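Local atomic coordinates of LPXTG cell wall anchor domain-containing protein (Lactobacillus rhamnosus, PDB entry 7CBS), a protein that probably serves as the basal subunit of the sortase-assembled SpaCBA pilus, linking the fibre to the cell wall and adding to bacterial adhesion. Residues D30-K35 against Q165-L170; V66-Y71 against V111-Q116; Y71-D76 against A132-F137. All coordinates share one frame; numbering follows the deposited sequence.

Interaction 1. Residues D30-K35 against Q165-L170; sequences DVVLHK and QSRIDL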
ATOM      1  N   ASP A  30       0.951   1.762  -3.336  1.00 65.07           N
ATOM      2  CA  ASP A  30       2.400   1.939  -3.062  1.00 65.21           C
ATOM      3  C   ASP A  30       3.139   1.956  -4.398  1.00 61.72           C
ATOM      4  O   ASP A  30       2.823   1.116  -5.254  1.00 63.33           O
ATOM      5  CB  ASP A  30       2.934   0.835  -2.144  1.00 67.88           C
ATOM      6  CG  ASP A  30       2.254   0.811  -0.787  1.00 70.44           C
ATOM      7  OD1 ASP A  30       1.659   1.840  -0.422  1.00 71.31           O
ATOM      8  OD2 ASP A  30       2.320  -0.234  -0.106  1.00 77.92           O
ATOM      9  N   VAL A  31       4.064   2.902  -4.569  1.00 61.31           N
ATOM     10  CA  VAL A  31       4.942   3.015  -5.771  1.00 61.13           C
ATOM     11  C   VAL A  31       6.394   2.901  -5.308  1.00 61.62           C
ATOM     12  O   VAL A  31       6.830   3.757  -4.511  1.00 63.60           O
ATOM     13  CB  VAL A  31       4.712   4.328  -6.542  1.00 60.25           C
ATOM     14  CG1 VAL A  31       5.751   4.514  -7.638  1.00 60.78           C
ATOM     15  CG2 VAL A  31       3.302   4.411  -7.106  1.00 60.20           C
ATOM     16  N   VAL A  32       7.096   1.873  -5.788  1.00 60.33           N
ATOM     17  CA  VAL A  32       8.559   1.678  -5.577  1.00 59.70           C
ATOM     18  C   VAL A  32       9.254   1.940  -6.918  1.00 58.49           C
ATOM     19  O   VAL A  32       8.955   1.224  -7.891  1.00 59.17           O
ATOM     20  CB  VAL A  32       8.861   0.272  -5.023  1.00 61.93           C
ATOM     21  CG1 VAL A  32      10.285   0.164  -4.493  1.00 62.23           C
ATOM     22  CG2 VAL A  32       7.867  -0.116  -3.939  1.00 62.75           C
ATOM     23  N   LEU A  33      10.092   2.979  -6.975  1.00 57.72           N
ATOM     24  CA  LEU A  33      10.987   3.273  -8.126  1.00 58.38           C
ATOM     25  C   LEU A  33      12.317   2.549  -7.906  1.00 59.91           C
ATOM     26  O   LEU A  33      12.885   2.708  -6.811  1.00 61.46           O
ATOM     27  CB  LEU A  33      11.196   4.784  -8.242  1.00 57.39           C
ATOM     28  CG  LEU A  33      11.676   5.237  -9.616  1.00 57.60           C
ATOM     29  CD1 LEU A  33      11.265   6.676  -9.887  1.00 57.31           C
ATOM     30  CD2 LEU A  33      13.179   5.051  -9.750  1.00 59.47           C
ATOM     31  N   HIS A  34      12.789   1.806  -8.912  1.00 61.15           N
ATOM     32  CA  HIS A  34      14.073   1.054  -8.898  1.00 63.15           C
ATOM     33  C   HIS A  34      15.104   1.776  -9.775  1.00 64.60           C
ATOM     34  O   HIS A  34      14.914   1.805 -11.006  1.00 65.34           O
ATOM     35  CB  HIS A  34      13.866  -0.386  -9.377  1.00 64.24           C
ATOM     36  CG  HIS A  34      12.879  -1.169  -8.579  1.00 64.41           C
ATOM     37  ND1 HIS A  34      13.233  -2.307  -7.876  1.00 66.73           N
ATOM     38  CD2 HIS A  34      11.546  -1.019  -8.413  1.00 62.53           C
ATOM     39  CE1 HIS A  34      12.163  -2.813  -7.296  1.00 66.46           C
ATOM     40  NE2 HIS A  34      11.115  -2.035  -7.602  1.00 64.79           N
ATOM     41  N   LYS A  35      16.146   2.343  -9.156  1.00 66.80           N
ATOM     42  CA  LYS A  35      17.326   2.931  -9.845  1.00 68.97           C
ATOM     43  C   LYS A  35      18.433   1.872  -9.896  1.00 72.33           C
ATOM     44  O   LYS A  35      19.146   1.712  -8.885  1.00 75.20           O
ATOM     45  CB  LYS A  35      17.771   4.207  -9.121  1.00 68.39           C
ATOM     46  CG  LYS A  35      18.981   4.920  -9.709  1.00 70.47           C
ATOM     47  CD  LYS A  35      18.724   5.576 -11.041  1.00 70.51           C
ATOM     48  CE  LYS A  35      19.947   6.281 -11.580  1.00 73.03           C
ATOM     49  NZ  LYS A  35      19.836   6.546 -13.034  1.00 73.97           N
ATOM     50  N   GLN A 165      -3.759  -4.067  -7.955  1.00 67.78           N
ATOM     51  CA  GLN A 165      -2.322  -3.878  -7.619  1.00 65.60           C
ATOM     52  C   GLN A 165      -2.196  -3.074  -6.319  1.00 63.58           C
ATOM     53  O   GLN A 165      -2.687  -1.925  -6.285  1.00 60.73           O
ATOM     54  CB  GLN A 165      -1.598  -3.153  -8.753  1.00 62.94           C
ATOM     55  CG  GLN A 165      -0.890  -4.077  -9.733  1.00 64.75           C
ATOM     56  CD  GLN A 165       0.294  -3.390 -10.374  1.00 63.07           C
ATOM     57  OE1 GLN A 165       0.167  -2.344 -11.008  1.00 59.57           O
ATOM     58  NE2 GLN A 165       1.472  -3.972 -10.213  1.00 63.27           N
ATOM     59  N   SER A 166      -1.535  -3.652  -5.307  1.00 64.36           N
ATOM     60  CA  SER A 166      -1.171  -2.972  -4.036  1.00 64.07           C
ATOM     61  C   SER A 166       0.138  -2.194  -4.220  1.00 62.28           C
ATOM     62  O   SER A 166       0.328  -1.221  -3.477  1.00 62.62           O
ATOM     63  CB  SER A 166      -1.081  -3.951  -2.901  1.00 67.02           C
ATOM     64  OG  SER A 166      -2.377  -4.262  -2.419  1.00 68.87           O
ATOM     65  N   ARG A 167       0.980  -2.614  -5.172  1.00 61.45           N
ATOM     66  CA  ARG A 167       2.301  -1.992  -5.454  1.00 60.32           C
ATOM     67  C   ARG A 167       2.513  -1.852  -6.966  1.00 60.38           C
ATOM     68  O   ARG A 167       2.192  -2.809  -7.700  1.00 63.21           O
ATOM     69  CB  ARG A 167       3.426  -2.833  -4.841  1.00 62.66           C
ATOM     70  CG  ARG A 167       4.813  -2.248  -5.049  1.00 61.37           C
ATOM     71  CD  ARG A 167       5.879  -2.968  -4.255  1.00 63.09           C
ATOM     72  NE  ARG A 167       5.778  -2.722  -2.824  1.00 64.41           N
ATOM     73  CZ  ARG A 167       6.708  -3.054  -1.932  1.00 65.19           C
ATOM     74  NH1 ARG A 167       7.832  -3.633  -2.321  1.00 66.35           N
ATOM     75  NH2 ARG A 167       6.520  -2.780  -0.652  1.00 66.57           N
ATOM     76  N   ILE A 168       3.018  -0.693  -7.403  1.00 58.79           N
ATOM     77  CA  ILE A 168       3.521  -0.437  -8.786  1.00 57.70           C
ATOM     78  C   ILE A 168       5.048  -0.370  -8.728  1.00 57.60           C
ATOM     79  O   ILE A 168       5.562   0.457  -7.954  1.00 58.00           O
ATOM     80  CB  ILE A 168       2.928   0.862  -9.378  1.00 54.98           C
ATOM     81  CG1 ILE A 168       1.403   0.813  -9.465  1.00 55.35           C
ATOM     82  CG2 ILE A 168       3.553   1.167 -10.732  1.00 54.01           C
ATOM     83  CD1 ILE A 168       0.759   2.160  -9.644  1.00 54.11           C
ATOM     84  N   ASP A 169       5.733  -1.184  -9.537  1.00 59.30           N
ATOM     85  CA  ASP A 169       7.216  -1.249  -9.616  1.00 61.33           C
ATOM     86  C   ASP A 169       7.685  -0.542 -10.890  1.00 62.25           C
ATOM     87  O   ASP A 169       7.467  -1.094 -11.982  1.00 63.80           O
ATOM     88  CB  ASP A 169       7.702  -2.698  -9.550  1.00 63.50           C
ATOM     89  CG  ASP A 169       7.662  -3.267  -8.146  1.00 64.01           C
ATOM     90  OD1 ASP A 169       8.533  -2.887  -7.345  1.00 64.86           O
ATOM     91  OD2 ASP A 169       6.744  -4.060  -7.862  1.00 64.18           O
ATOM     92  N   LEU A 170       8.317   0.627 -10.739  1.00 63.59           N
ATOM     93  CA  LEU A 170       8.796   1.486 -11.855  1.00 64.12           C
ATOM     94  C   LEU A 170      10.302   1.291 -12.053  1.00 66.23           C
ATOM     95  O   LEU A 170      11.028   1.263 -11.040  1.00 67.21           O
ATOM     96  CB  LEU A 170       8.469   2.950 -11.539  1.00 62.79           C
ATOM     97  CG  LEU A 170       6.984   3.295 -11.467  1.00 63.19           C
ATOM     98  CD1 LEU A 170       6.800   4.708 -10.935  1.00 62.58           C
ATOM     99  CD2 LEU A 170       6.317   3.130 -12.831  1.00 62.44           C
TER
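His-34 reaches over to Asp-169, with its NE2 donating to OD1 at 2.7 Å. The imidazole and carboxylate planes stand 56° apart, and NE2 meets the oxygen on its anti side, slightly out of the carboxylate plane. With CG beside the backbone N (chi1 -58°), the ring reaches back to the acid; its CD2 also lies 3.5 Å from Leu-170 O.

On the sheet face that carries Asp-30, Val-32, Arg-167 and Asp-169, the arginine chain, extended at first, bends at chi3 (-71°). Val-32 CG2 lies against one face of the guanidinium, 3.5 Å from Arg-167 NE. The group's NE and NH2 bond Ser-166 OG and Gly-163 O of the second subunit, whose Ser-166 also bonds Asp-30 OD2. On the other face, Val-31 CG1 meets Leu-170 CD1 at 3.5 Å beside Phe-137.

Five backbone bonds join the segments, from Asp-30 N to Ser-166 O (3.1 Å) through to His-34 N with Leu-170 O (2.8 Å). Asp-30 OD1 accepts from the backbone N of Asp-123, a magnesium-site residue, consistent with a second-shell place beside the ion. The arrangement is parallel pairing of the first and last strands of the domain's mixed sheet.

Interaction 2. Residues V66-Y71 against V111-Q116; sequences VTFTVY and VVTAGQ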
ATOM      1  N   VAL A  66      20.059   8.119  -4.138  1.00 66.80           N
ATOM      2  CA  VAL A  66      19.512   8.938  -5.266  1.00 66.05           C
ATOM      3  C   VAL A  66      18.114   9.429  -4.874  1.00 64.54           C
ATOM      4  O   VAL A  66      17.238   8.570  -4.631  1.00 63.00           O
ATOM      5  CB  VAL A  66      19.478   8.140  -6.585  1.00 64.85           C
ATOM      6  CG1 VAL A  66      19.046   9.005  -7.758  1.00 64.78           C
ATOM      7  CG2 VAL A  66      20.817   7.479  -6.878  1.00 67.61           C
ATOM      8  N   THR A  67      17.920  10.754  -4.828  1.00 65.58           N
ATOM      9  CA  THR A  67      16.672  11.418  -4.368  1.00 64.28           C
ATOM     10  C   THR A  67      15.685  11.523  -5.535  1.00 63.73           C
ATOM     11  O   THR A  67      15.965  12.282  -6.489  1.00 64.02           O
ATOM     12  CB  THR A  67      16.949  12.808  -3.780  1.00 66.98           C
ATOM     13  OG1 THR A  67      17.963  12.692  -2.781  1.00 70.76           O
ATOM     14  CG2 THR A  67      15.720  13.444  -3.167  1.00 67.27           C
ATOM     15  N   PHE A  68      14.579  10.777  -5.455  1.00 61.64           N
ATOM     16  CA  PHE A  68      13.394  10.907  -6.333  1.00 58.81           C
ATOM     17  C   PHE A  68      12.321  11.701  -5.584  1.00 59.83           C
ATOM     18  O   PHE A  68      12.110  11.443  -4.385  1.00 59.06           O
ATOM     19  CB  PHE A  68      12.897   9.530  -6.784  1.00 57.28           C
ATOM     20  CG  PHE A  68      13.728   8.909  -7.879  1.00 57.58           C
ATOM     21  CD1 PHE A  68      14.876   8.191  -7.579  1.00 58.97           C
ATOM     22  CD2 PHE A  68      13.378   9.064  -9.213  1.00 56.19           C
ATOM     23  CE1 PHE A  68      15.646   7.632  -8.588  1.00 60.09           C
ATOM     24  CE2 PHE A  68      14.144   8.493 -10.217  1.00 57.83           C
ATOM     25  CZ  PHE A  68      15.273   7.773  -9.904  1.00 58.89           C
ATOM     26  N   THR A  69      11.684  12.643  -6.286  1.00 59.61           N
ATOM     27  CA  THR A  69      10.587  13.516  -5.794  1.00 60.54           C
ATOM     28  C   THR A  69       9.333  13.197  -6.614  1.00 59.25           C
ATOM     29  O   THR A  69       9.452  13.117  -7.853  1.00 58.77           O
ATOM     30  CB  THR A  69      10.997  14.993  -5.883  1.00 63.11           C
ATOM     31  OG1 THR A  69      12.255  15.148  -5.224  1.00 65.24           O
ATOM     32  CG2 THR A  69       9.985  15.944  -5.276  1.00 63.99           C
ATOM     33  N   VAL A  70       8.190  13.018  -5.945  1.00 59.15           N
ATOM     34  CA  VAL A  70       6.875  12.700  -6.584  1.00 58.12           C
ATOM     35  C   VAL A  70       5.972  13.934  -6.462  1.00 58.84           C
ATOM     36  O   VAL A  70       5.879  14.493  -5.350  1.00 61.18           O
ATOM     37  CB  VAL A  70       6.224  11.433  -5.989  1.00 58.45           C
ATOM     38  CG1 VAL A  70       5.982  11.537  -4.486  1.00 60.24           C
ATOM     39  CG2 VAL A  70       4.934  11.069  -6.711  1.00 58.04           C
ATOM     40  N   TYR A  71       5.367  14.355  -7.578  1.00 58.87           N
ATOM     41  CA  TYR A  71       4.458  15.528  -7.684  1.00 59.33           C
ATOM     42  C   TYR A  71       3.080  15.066  -8.161  1.00 56.71           C
ATOM     43  O   TYR A  71       3.019  14.156  -9.000  1.00 52.66           O
ATOM     44  CB  TYR A  71       4.998  16.560  -8.678  1.00 61.89           C
ATOM     45  CG  TYR A  71       6.410  17.024  -8.431  1.00 64.64           C
ATOM     46  CD1 TYR A  71       7.492  16.287  -8.882  1.00 65.41           C
ATOM     47  CD2 TYR A  71       6.665  18.213  -7.769  1.00 68.26           C
ATOM     48  CE1 TYR A  71       8.794  16.709  -8.662  1.00 67.35           C
ATOM     49  CE2 TYR A  71       7.959  18.657  -7.556  1.00 71.10           C
ATOM     50  CZ  TYR A  71       9.030  17.899  -7.998  1.00 70.14           C
ATOM     51  OH  TYR A  71      10.310  18.321  -7.784  1.00 73.13           O
ATOM     52  N   VAL A 111      12.121  11.109  -1.471  1.00 68.60           N
ATOM     53  CA  VAL A 111      12.543   9.772  -0.958  1.00 67.66           C
ATOM     54  C   VAL A 111      13.867   9.370  -1.617  1.00 67.27           C
ATOM     55  O   VAL A 111      13.987   9.524  -2.850  1.00 63.70           O
ATOM     56  CB  VAL A 111      11.437   8.728  -1.215  1.00 66.46           C
ATOM     57  CG1 VAL A 111      11.943   7.298  -1.090  1.00 67.23           C
ATOM     58  CG2 VAL A 111      10.233   8.955  -0.311  1.00 66.93           C
ATOM     59  N   VAL A 112      14.801   8.840  -0.819  1.00 68.67           N
ATOM     60  CA  VAL A 112      16.172   8.423  -1.239  1.00 69.44           C
ATOM     61  C   VAL A 112      16.147   6.917  -1.533  1.00 68.26           C
ATOM     62  O   VAL A 112      15.410   6.195  -0.834  1.00 68.20           O
ATOM     63  CB  VAL A 112      17.214   8.762  -0.154  1.00 73.88           C
ATOM     64  CG1 VAL A 112      18.627   8.748  -0.715  1.00 75.81           C
ATOM     65  CG2 VAL A 112      16.920  10.090   0.531  1.00 75.65           C
ATOM     66  N   THR A 113      16.916   6.464  -2.528  1.00 67.57           N
ATOM     67  CA  THR A 113      17.059   5.028  -2.898  1.00 66.86           C
ATOM     68  C   THR A 113      17.875   4.309  -1.816  1.00 70.12           C
ATOM     69  O   THR A 113      18.952   4.822  -1.462  1.00 71.98           O
ATOM     70  CB  THR A 113      17.697   4.848  -4.283  1.00 65.72           C
ATOM     71  OG1 THR A 113      18.795   5.752  -4.404  1.00 65.75           O
ATOM     72  CG2 THR A 113      16.721   5.084  -5.414  1.00 64.25           C
ATOM     73  N   ALA A 114      17.372   3.172  -1.321  1.00 71.33           N
ATOM     74  CA  ALA A 114      18.039   2.289  -0.331  1.00 75.90           C
ATOM     75  C   ALA A 114      17.778   0.821  -0.692  1.00 77.60           C
ATOM     76  O   ALA A 114      16.994   0.571  -1.624  1.00 76.76           O
ATOM     77  CB  ALA A 114      17.555   2.610   1.061  1.00 77.43           C
ATOM     78  N   GLY A 115      18.426  -0.105   0.022  1.00 83.19           N
ATOM     79  CA  GLY A 115      18.337  -1.560  -0.206  1.00 85.73           C
ATOM     80  C   GLY A 115      18.794  -1.935  -1.605  1.00 86.15           C
ATOM     81  O   GLY A 115      20.005  -1.829  -1.877  1.00 87.75           O
ATOM     82  N   GLN A 116      17.853  -2.341  -2.464  1.00 85.17           N
ATOM     83  CA  GLN A 116      18.084  -2.752  -3.876  1.00 84.75           C
ATOM     84  C   GLN A 116      17.743  -1.588  -4.809  1.00 80.46           C
ATOM     85  O   GLN A 116      16.907  -1.786  -5.713  1.00 80.79           O
ATOM     86  CB  GLN A 116      17.235  -3.985  -4.205  1.00 85.65           C
ATOM     87  CG  GLN A 116      17.533  -5.187  -3.321  1.00 88.78           C
ATOM     88  CD  GLN A 116      18.976  -5.618  -3.408  1.00 92.79           C
ATOM     89  OE1 GLN A 116      19.535  -5.758  -4.496  1.00 93.88           O
ATOM     90  NE2 GLN A 116      19.591  -5.838  -2.256  1.00 94.14           N
TER
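Thr-113 lays its side chain alongside that of Val-66, the two pointing the same way, with OG1 3.3 Å from Val-66 CB. These two residues flank the paired Thr-67 and Val-112 in an antiparallel strand pair, 67-72 with 107-112, of the pilin domain's mixed sheet. One backbone bond is kept between them, Thr-113 N to Val-66 O, while the Val-66 amide goes to a side chain instead. Val-66 N donates to Thr-113 OG1 at 2.7 Å, a bond bent only modestly (158°), and the same hydroxyl is hydrogen-bonded to Leu-63 O, so it joins two points of the chain leading into the strand. The threonine torsion explains the reach: chi1 of 43° sets OG1 between its own backbone N and carbonyl carbon, turned to the Val-66 amide.

In the backbone bond, Thr-113 N meets Val-66 O at 3.0 Å from 40° above the carbonyl plane, not on a lone pair. Thr-113 CG2 lies 3.6 Å from Val-66 O and approaches the buried Phe-68 ring obliquely, 4.2 Å from Phe-68 CE1.

Further in, Thr-67 and Val-112 form a non-hydrogen-bonded pair, their side chains sharing one face of the sheet, while Phe-68 and Val-111 share the other. Val-111 turns its side chain to Ala-119 and Phe-121 of strand 118-128. Phe-68 and Val-111 make the hydrogen-bonded pair, with Phe-68 N 3.0 Å from Val-111 O and, in return, Val-111 N 2.9 Å from Phe-68 O.

Interaction 3. Residues Y71-D76 against A132-F137; sequences YDVTAD and AAVYLF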
ATOM      1  N   TYR A  71       5.367  14.355  -7.578  1.00 58.87           N
ATOM      2  CA  TYR A  71       4.458  15.528  -7.684  1.00 59.33           C
ATOM      3  C   TYR A  71       3.080  15.066  -8.161  1.00 56.71           C
ATOM      4  O   TYR A  71       3.019  14.156  -9.000  1.00 52.66           O
ATOM      5  CB  TYR A  71       4.998  16.560  -8.678  1.00 61.89           C
ATOM      6  CG  TYR A  71       6.410  17.024  -8.431  1.00 64.64           C
ATOM      7  CD1 TYR A  71       7.492  16.287  -8.882  1.00 65.41           C
ATOM      8  CD2 TYR A  71       6.665  18.213  -7.769  1.00 68.26           C
ATOM      9  CE1 TYR A  71       8.794  16.709  -8.662  1.00 67.35           C
ATOM     10  CE2 TYR A  71       7.959  18.657  -7.556  1.00 71.10           C
ATOM     11  CZ  TYR A  71       9.030  17.899  -7.998  1.00 70.14           C
ATOM     12  OH  TYR A  71      10.310  18.321  -7.784  1.00 73.13           O
ATOM     13  N   ASP A  72       2.022  15.696  -7.646  1.00 61.14           N
ATOM     14  CA  ASP A  72       0.621  15.560  -8.129  1.00 61.49           C
ATOM     15  C   ASP A  72       0.454  16.439  -9.371  1.00 62.20           C
ATOM     16  O   ASP A  72       0.550  17.669  -9.218  1.00 66.81           O
ATOM     17  CB  ASP A  72      -0.372  15.919  -7.018  1.00 64.14           C
ATOM     18  CG  ASP A  72      -1.822  16.019  -7.468  1.00 66.36           C
ATOM     19  OD1 ASP A  72      -2.196  15.323  -8.441  1.00 63.08           O
ATOM     20  OD2 ASP A  72      -2.574  16.801  -6.841  1.00 73.56           O
ATOM     21  N   VAL A  73       0.227  15.837 -10.545  1.00 60.72           N
ATOM     22  CA  VAL A  73       0.031  16.566 -11.839  1.00 60.44           C
ATOM     23  C   VAL A  73      -1.374  16.282 -12.391  1.00 58.35           C
ATOM     24  O   VAL A  73      -1.582  16.504 -13.600  1.00 63.13           O
ATOM     25  CB  VAL A  73       1.126  16.201 -12.866  1.00 60.69           C
ATOM     26  CG1 VAL A  73       2.520  16.437 -12.311  1.00 61.98           C
ATOM     27  CG2 VAL A  73       1.000  14.769 -13.382  1.00 59.06           C
ATOM     28  N   THR A  74      -2.310  15.861 -11.534  1.00 56.64           N
ATOM     29  CA  THR A  74      -3.666  15.366 -11.909  1.00 55.26           C
ATOM     30  C   THR A  74      -4.426  16.412 -12.738  1.00 57.08           C
ATOM     31  O   THR A  74      -4.913  16.052 -13.832  1.00 57.07           O
ATOM     32  CB  THR A  74      -4.495  14.986 -10.676  1.00 54.38           C
ATOM     33  OG1 THR A  74      -3.775  14.004  -9.929  1.00 52.09           O
ATOM     34  CG2 THR A  74      -5.860  14.441 -11.042  1.00 54.71           C
ATOM     35  N   ALA A  75      -4.536  17.645 -12.230  1.00 59.13           N
ATOM     36  CA  ALA A  75      -5.341  18.741 -12.829  1.00 59.79           C
ATOM     37  C   ALA A  75      -4.742  19.153 -14.178  1.00 61.77           C
ATOM     38  O   ALA A  75      -5.518  19.262 -15.153  1.00 62.97           O
ATOM     39  CB  ALA A  75      -5.425  19.923 -11.895  1.00 61.63           C
ATOM     40  N   ASP A  76      -3.429  19.395 -14.225  1.00 62.22           N
ATOM     41  CA  ASP A  76      -2.692  19.778 -15.461  1.00 63.39           C
ATOM     42  C   ASP A  76      -2.793  18.638 -16.478  1.00 61.08           C
ATOM     43  O   ASP A  76      -3.011  18.934 -17.669  1.00 65.65           O
ATOM     44  CB  ASP A  76      -1.229  20.132 -15.170  1.00 64.90           C
ATOM     45  CG  ASP A  76      -1.054  21.449 -14.431  1.00 68.84           C
ATOM     46  OD1 ASP A  76      -1.965  22.293 -14.521  1.00 71.92           O
ATOM     47  OD2 ASP A  76      -0.008  21.623 -13.764  1.00 71.19           O
ATOM     48  N   ALA A 132      -9.099  10.308 -11.263  1.00 58.29           N
ATOM     49  CA  ALA A 132      -7.954   9.375 -11.182  1.00 54.48           C
ATOM     50  C   ALA A 132      -6.688  10.207 -10.974  1.00 52.58           C
ATOM     51  O   ALA A 132      -6.537  11.215 -11.679  1.00 51.22           O
ATOM     52  CB  ALA A 132      -7.870   8.549 -12.444  1.00 53.74           C
ATOM     53  N   ALA A 133      -5.831   9.827 -10.022  1.00 50.67           N
ATOM     54  CA  ALA A 133      -4.598  10.574  -9.693  1.00 49.23           C
ATOM     55  C   ALA A 133      -3.574  10.364 -10.815  1.00 47.71           C
ATOM     56  O   ALA A 133      -3.631   9.311 -11.482  1.00 46.32           O
ATOM     57  CB  ALA A 133      -4.067  10.141  -8.352  1.00 50.01           C
ATOM     58  N   VAL A 134      -2.704  11.354 -11.038  1.00 46.83           N
ATOM     59  CA  VAL A 134      -1.543  11.266 -11.972  1.00 46.11           C
ATOM     60  C   VAL A 134      -0.340  11.895 -11.272  1.00 47.84           C
ATOM     61  O   VAL A 134      -0.488  13.018 -10.745  1.00 46.84           O
ATOM     62  CB  VAL A 134      -1.829  11.941 -13.327  1.00 46.41           C
ATOM     63  CG1 VAL A 134      -0.647  11.810 -14.283  1.00 45.99           C
ATOM     64  CG2 VAL A 134      -3.095  11.389 -13.973  1.00 45.68           C
ATOM     65  N   TYR A 135       0.790  11.179 -11.256  1.00 50.52           N
ATOM     66  CA  TYR A 135       2.012  11.534 -10.489  1.00 52.83           C
ATOM     67  C   TYR A 135       3.198  11.650 -11.452  1.00 54.15           C
ATOM     68  O   TYR A 135       3.293  10.828 -12.388  1.00 56.80           O
ATOM     69  CB  TYR A 135       2.242  10.509  -9.376  1.00 54.46           C
ATOM     70  CG  TYR A 135       1.128  10.464  -8.360  1.00 55.78           C
ATOM     71  CD1 TYR A 135       0.980  11.472  -7.422  1.00 59.10           C
ATOM     72  CD2 TYR A 135       0.202   9.435  -8.351  1.00 55.37           C
ATOM     73  CE1 TYR A 135      -0.063  11.469  -6.510  1.00 60.04           C
ATOM     74  CE2 TYR A 135      -0.842   9.408  -7.441  1.00 57.15           C
ATOM     75  CZ  TYR A 135      -0.972  10.427  -6.516  1.00 60.15           C
ATOM     76  OH  TYR A 135      -1.985  10.411  -5.605  1.00 66.59           O
ATOM     77  N   LEU A 136       4.031  12.675 -11.243  1.00 54.52           N
ATOM     78  CA  LEU A 136       5.327  12.899 -11.936  1.00 54.94           C
ATOM     79  C   LEU A 136       6.460  12.499 -10.986  1.00 56.14           C
ATOM     80  O   LEU A 136       6.477  13.005  -9.850  1.00 54.98           O
ATOM     81  CB  LEU A 136       5.435  14.378 -12.326  1.00 55.83           C
ATOM     82  CG  LEU A 136       6.816  14.849 -12.774  1.00 57.40           C
ATOM     83  CD1 LEU A 136       7.266  14.097 -14.015  1.00 56.59           C
ATOM     84  CD2 LEU A 136       6.810  16.349 -13.018  1.00 60.21           C
ATOM     85  N   PHE A 137       7.370  11.633 -11.441  1.00 57.96           N
ATOM     86  CA  PHE A 137       8.513  11.102 -10.654  1.00 59.11           C
ATOM     87  C   PHE A 137       9.824  11.606 -11.270  1.00 61.10           C
ATOM     88  O   PHE A 137      10.195  11.114 -12.351  1.00 63.43           O
ATOM     89  CB  PHE A 137       8.456   9.573 -10.608  1.00 58.65           C
ATOM     90  CG  PHE A 137       7.348   9.013  -9.753  1.00 58.68           C
ATOM     91  CD1 PHE A 137       7.497   8.907  -8.379  1.00 60.08           C
ATOM     92  CD2 PHE A 137       6.159   8.583 -10.318  1.00 57.75           C
ATOM     93  CE1 PHE A 137       6.480   8.387  -7.592  1.00 60.47           C
ATOM     94  CE2 PHE A 137       5.140   8.069  -9.529  1.00 56.52           C
ATOM     95  CZ  PHE A 137       5.301   7.973  -8.169  1.00 59.07           C
TER
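A threonine hydroxyl takes over the strand pairing where the backbone of 71-76 turns away into a helix: Val-134 N donates to Thr-74 OG1 at 3.1 Å, with an N-H...O angle of 159°. The same OG1 donates to Asp-72 OD1, which it meets nearly end-on; the separation is short, and its exact length doubtful. OD1 has a second donor, Thr-74 N at 3.1 Å, which comes from above the carboxylate plane and closes an Asx turn. Asp-72 can make both bonds because its CG lies anti to the backbone N (chi1 171°), directed along the chain to the first helical turn.

Before the turn the segments are antiparallel strands. Tyr-71 and Leu-136 form a hydrogen-bonded pair, and their side chains lie side by side, with Leu-136 O at the edge of the Tyr-71 ring, 3.6 Å from CD1. On the opposite face Tyr-135 presents its ring edge to Tyr-71 O, while its hydroxyl bonds Pro-125 O.

Val-73, at the N-cap position, bonds Val-134 O through its N at 2.9 Å and spreads its methyl groups over two neighbours. CG2 meets Val-134 CG1 at 3.5 Å and CG1 meets Leu-136 CB at 3.6 Å; the Val-73 side chain crosses those of Val-134 and Leu-136 at about a right angle.

The hydroxyl of Thr-74 thus serves as donor and acceptor at once. If it gives its proton to the carboxylate, OG1 may become a better acceptor for the Val-134 amide, coupling the Asx turn to the sheet.

Overall arrangement
All three contacts belong to one mixed sheet, but they differ in depth and chemistry. Interactions 2 and 3 share Tyr-71 and hold strand 67-72 against different neighbours, 107-112 and 131-141, near its two ends; in both, a threonine hydroxyl accepts a backbone N-H across the antiparallel pair. Interaction 3 is buried, interaction 2 only partly. Interaction 1, also partly buried, is parallel and adds a His-carboxylate bond and a guanidinium to its backbone bonds; it alone meets the second subunit. Phe-137 of interaction 3 packs on Val-31 of interaction 1, CZ to CG1 3.5 Å, and on Val-70, in the strand of interaction 2. Leu-33 joins interaction 1 to Phe-68 of interaction 2.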